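Local coordinates for protein actinorhodin polyketide putative beta-ketoacyl synthase 2 (Streptomyces coelicolor A3, PDB 1TQY) that probably serves as the chain length factor of the actinorhodin polyketide synthase, pairing with a ketosynthase subunit to help set the length of the growing chain, at residues 142-145 against 146-149; 150-153 against 154-158. All blocks are in the same frame, centred on the assembly; numbering follows the deposited sequence.

Helix 147-156 is a compact example of how a helix is joined to the chain at its two ends, and the contacts divide that task. Contact 1 is the turn that leads into the helix; contact 2 takes in the last turns and the reversal by which the chain leaves. Their centres lie about 12 Å apart, at about 17 and 21 Å from the centre of the chain, and they adjoin at Thr-149 and Gly-150. Both also pack against the chain of the other protein in the assembly, so the helix belongs to the subunit interface. The sodium ion is bound elsewhere, by Pro-21 and Gln-58.

Contact 1: residues 142-145 against 146-149; sequences AWFY and AVNT
Phe-144 and Val-147 are the ends of a type I beta turn, closed by a hydrogen bond from Val-147 N to Phe-144 O (3.1 Å). The N-H points well at the oxygen (160°) but comes from above the carbonyl plane. Two residues further on, Ala-146 O takes Thr-149 N at 2.9 Å.

One face of the Phe-144 ring takes both a methyl and a backbone amide. Ala-146 CB makes a CH-pi contact 4.0 Å from the centroid of the Phe-144 ring, while Val-147 N sits 3.3 Å above the plane of the same ring, near its rim. A chi1 of 83° sets CG between the backbone N and carbonyl carbon and brings this face against Val-147 N and Ala-146 CB. Alongside, Phe-144 CE1 meets Val-147 CB at 3.7 Å.

Water 1 bridges two backbone atoms four residues apart: it donates to Tyr-145 O (2.7 Å) and accepts a weak bond from Thr-149 N.

All of this is buried. Ala-142 and Trp-143 pack against helix 117-129, Val-147 and Asn-148 face helix 78-93, where Asn-148 OD1 is hydrogen-bonded to Thr-80 OG1, and Tyr-145, Ala-146 and Thr-149 rest on strand 163-166.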
loop_
_atom_site.group_PDB
_atom_site.type_symbol
_atom_site.label_atom_id
_atom_site.label_comp_id
_atom_site.label_asym_id
_atom_site.label_seq_id
_atom_site.Cartn_x
_atom_site.Cartn_y
_atom_site.Cartn_z
ATOM N N ALA B 142 -5.247 9.356 -10.548
ATOM C CA ALA B 142 -4.330 10.399 -10.081
ATOM C C ALA B 142 -4.257 10.471 -8.564
ATOM O O ALA B 142 -3.289 10.987 -8.016
ATOM C CB ALA B 142 -4.753 11.743 -10.635
ATOM N N TRP B 143 -5.272 9.945 -7.890
ATOM C CA TRP B 143 -5.328 9.982 -6.432
ATOM C C TRP B 143 -4.904 8.712 -5.685
ATOM O O TRP B 143 -4.145 8.799 -4.725
ATOM C CB TRP B 143 -6.748 10.336 -5.992
ATOM C CG TRP B 143 -6.999 10.102 -4.521
ATOM C CD1 TRP B 143 -6.398 10.745 -3.476
ATOM C CD2 TRP B 143 -7.873 9.122 -3.941
ATOM N NE1 TRP B 143 -6.841 10.224 -2.283
ATOM C CE2 TRP B 143 -7.745 9.228 -2.539
ATOM C CE3 TRP B 143 -8.748 8.164 -4.470
ATOM C CZ2 TRP B 143 -8.458 8.411 -1.655
ATOM C CZ3 TRP B 143 -9.460 7.350 -3.591
ATOM C CH2 TRP B 143 -9.308 7.482 -2.196
ATOM N N PHE B 144 -5.405 7.551 -6.117
ATOM C CA PHE B 144 -5.129 6.292 -5.430
ATOM C C PHE B 144 -3.668 6.109 -5.013
ATOM O O PHE B 144 -2.744 6.638 -5.649
ATOM C CB PHE B 144 -5.715 5.075 -6.215
ATOM C CG PHE B 144 -4.855 4.546 -7.351
ATOM C CD1 PHE B 144 -4.167 5.403 -8.207
ATOM C CD2 PHE B 144 -4.795 3.166 -7.594
ATOM C CE1 PHE B 144 -3.423 4.892 -9.300
ATOM C CE2 PHE B 144 -4.063 2.643 -8.676
ATOM C CZ PHE B 144 -3.375 3.506 -9.532
ATOM N N TYR B 145 -3.472 5.394 -3.908
ATOM C CA TYR B 145 -2.145 5.206 -3.332
ATOM C C TYR B 145 -1.096 4.561 -4.220
ATOM O O TYR B 145 0.084 4.850 -4.086
ATOM C CB TYR B 145 -2.297 4.471 -2.001
ATOM C CG TYR B 145 -3.272 5.220 -1.113
ATOM C CD1 TYR B 145 -2.902 6.412 -0.481
ATOM C CD2 TYR B 145 -4.613 4.836 -1.050
ATOM C CE1 TYR B 145 -3.847 7.209 0.174
ATOM C CE2 TYR B 145 -5.566 5.628 -0.401
ATOM C CZ TYR B 145 -5.172 6.818 0.202
ATOM O OH TYR B 145 -6.122 7.631 0.773
ATOM N N ALA B 146 -1.522 3.709 -5.147
ATOM C CA ALA B 146 -0.581 3.056 -6.047
ATOM C C ALA B 146 -0.062 3.967 -7.161
ATOM O O ALA B 146 0.907 3.619 -7.829
ATOM C CB ALA B 146 -1.236 1.834 -6.673
ATOM N N VAL B 147 -0.676 5.133 -7.343
ATOM C CA VAL B 147 -0.305 6.026 -8.441
ATOM C C VAL B 147 1.175 6.169 -8.784
ATOM O O VAL B 147 1.557 5.965 -9.937
ATOM C CB VAL B 147 -0.942 7.460 -8.281
ATOM C CG1 VAL B 147 -0.390 8.181 -7.039
ATOM C CG2 VAL B 147 -0.674 8.276 -9.538
ATOM N N ASN B 148 2.020 6.477 -7.808
ATOM C CA ASN B 148 3.433 6.649 -8.116
ATOM C C ASN B 148 4.176 5.398 -8.569
ATOM O O ASN B 148 5.177 5.486 -9.284
ATOM C CB ASN B 148 4.141 7.310 -6.946
ATOM C CG ASN B 148 3.489 8.610 -6.573
ATOM O OD1 ASN B 148 3.032 9.349 -7.454
ATOM N ND2 ASN B 148 3.421 8.904 -5.282
ATOM N N THR B 149 3.698 4.229 -8.171
ATOM C CA THR B 149 4.363 3.012 -8.618
ATOM C C THR B 149 3.992 2.790 -10.088
ATOM O O THR B 149 4.862 2.575 -10.935
ATOM C CB THR B 149 3.950 1.792 -7.767
ATOM O OG1 THR B 149 4.557 1.891 -6.471
ATOM C CG2 THR B 149 4.407 0.504 -8.420
HETATM O O HOH W 1 2.604 4.975 -5.161
#

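Contact 2: residues 150-153 against 154-158; sequences GQIS and IRHGM
A Schellman motif ends helix 147-156, with Ser-153 and Met-158 meeting across its close. Gly-157 leaves helical geometry with a positive phi (64°), and the chain swings back so that Met-158 N donates to Ser-153 O at 3.0 Å, the six-to-one bond of the motif. Its inner companion, Gly-157 N to Ile-154 O, is weak at 3.5 Å.

The serine adds a second link. With chi1 at 159°, OG lies opposite the backbone N and beside the carbonyl carbon, which carries the hydroxyl to the returning backbone, where Ser-153 OG donates to Met-158 O at 2.9 Å, nearly along the C=O axis. Main chain and side chain of Ser-153 thus grip Met-158 from both its N-H and its carbonyl.

Before the reversal the helix runs regularly: Ile-154 N and Arg-155 N donate to Gly-150 O and Gln-151 O, and His-156 N to Ile-152 O at 3.2 Å, with a bent angle (141°). Ile-154 packs its CG1 at 3.1 Å from Gly-150 O, alongside the helix backbone. His-156 turns an edge to the preceding turn: CD2 lies 3.2 Å from Ile-152 O, which sits near the ring plane, and 4.0 Å from Ile-152 CG2. Beyond the helix, Ile-152 and Met-158 lean on strand 106-111, and His-156 and Met-158 on Leu-91 of helix 78-93; Ser-153 and Ile-154 pack on apolar side chains of the other protein's chain.

Chemically, two carbonyls of the last turn are supplied with donors: Ser-153 O takes Met-158 N and, weakly, His-156 N, while Ile-154 O has the weak bond from Gly-157 N. Lying near the ring plane at CD2, Ile-152 O may polarise the imidazole of His-156.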
loop_
_atom_site.group_PDB
_atom_site.type_symbol
_atom_site.label_atom_id
_atom_site.label_comp_id
_atom_site.label_asym_id
_atom_site.label_seq_id
_atom_site.Cartn_x
_atom_site.Cartn_y
_atom_site.Cartn_z
ATOM N N GLY B 150 2.701 2.880 -10.383
ATOM C CA GLY B 150 2.238 2.703 -11.745
ATOM C C GLY B 150 2.795 3.706 -12.744
ATOM O O GLY B 150 3.088 3.343 -13.882
ATOM N N GLN B 151 2.936 4.967 -12.340
ATOM C CA GLN B 151 3.461 5.988 -13.244
ATOM C C GLN B 151 4.954 5.804 -13.466
ATOM O O GLN B 151 5.450 5.984 -14.578
ATOM C CB GLN B 151 3.188 7.401 -12.706
ATOM C CG GLN B 151 1.719 7.837 -12.733
ATOM C CD GLN B 151 1.191 8.142 -14.138
ATOM O OE1 GLN B 151 0.101 8.700 -14.291
ATOM N NE2 GLN B 151 1.957 7.777 -15.162
ATOM N N ILE B 152 5.687 5.454 -12.412
ATOM C CA ILE B 152 7.121 5.240 -12.569
ATOM C C ILE B 152 7.318 4.014 -13.478
ATOM O O ILE B 152 8.153 4.027 -14.391
ATOM C CB ILE B 152 7.795 5.037 -11.190
ATOM C CG1 ILE B 152 7.782 6.375 -10.427
ATOM C CG2 ILE B 152 9.207 4.531 -11.358
ATOM C CD1 ILE B 152 8.285 6.293 -8.996
ATOM N N SER B 153 6.518 2.979 -13.241
ATOM C CA SER B 153 6.566 1.736 -14.023
ATOM C C SER B 153 6.388 1.986 -15.524
ATOM O O SER B 153 7.198 1.550 -16.345
ATOM C CB SER B 153 5.470 0.783 -13.529
ATOM O OG SER B 153 5.147 -0.193 -14.507
ATOM N N ILE B 154 5.311 2.682 -15.865
ATOM C CA ILE B 154 4.982 3.004 -17.248
ATOM C C ILE B 154 6.023 3.886 -17.926
ATOM O O ILE B 154 6.386 3.661 -19.082
ATOM C CB ILE B 154 3.623 3.727 -17.321
ATOM C CG1 ILE B 154 2.521 2.788 -16.842
ATOM C CG2 ILE B 154 3.341 4.201 -18.745
ATOM C CD1 ILE B 154 1.184 3.442 -16.758
ATOM N N ARG B 155 6.508 4.891 -17.209
ATOM C CA ARG B 155 7.472 5.792 -17.799
ATOM C C ARG B 155 8.816 5.151 -18.109
ATOM O O ARG B 155 9.516 5.594 -19.016
ATOM C CB ARG B 155 7.705 7.008 -16.904
ATOM C CG ARG B 155 8.227 8.187 -17.697
ATOM C CD ARG B 155 8.928 9.176 -16.815
ATOM N NE ARG B 155 9.325 10.378 -17.536
ATOM C CZ ARG B 155 10.015 11.365 -16.980
ATOM N NH1 ARG B 155 10.379 11.280 -15.707
ATOM N NH2 ARG B 155 10.337 12.439 -17.689
ATOM N N HIS B 156 9.193 4.113 -17.374
ATOM C CA HIS B 156 10.485 3.501 -17.635
ATOM C C HIS B 156 10.396 2.095 -18.207
ATOM O O HIS B 156 11.413 1.444 -18.440
ATOM C CB HIS B 156 11.321 3.540 -16.355
ATOM C CG HIS B 156 11.505 4.927 -15.824
ATOM N ND1 HIS B 156 12.345 5.845 -16.419
ATOM C CD2 HIS B 156 10.885 5.585 -14.816
ATOM C CE1 HIS B 156 12.232 7.009 -15.803
ATOM N NE2 HIS B 156 11.352 6.878 -14.826
ATOM N N GLY B 157 9.173 1.644 -18.459
ATOM C CA GLY B 157 8.976 0.320 -19.016
ATOM C C GLY B 157 9.440 -0.785 -18.091
ATOM O O GLY B 157 10.042 -1.773 -18.523
ATOM N N MET B 158 9.157 -0.619 -16.802
ATOM C CA MET B 158 9.539 -1.617 -15.806
ATOM C C MET B 158 8.349 -2.543 -15.595
ATOM O O MET B 158 7.275 -2.082 -15.235
ATOM C CB MET B 158 9.949 -0.918 -14.509
ATOM C CG MET B 158 11.163 -0.042 -14.710
ATOM S SD MET B 158 11.820 0.698 -13.214
ATOM C CE MET B 158 13.164 1.696 -13.936
#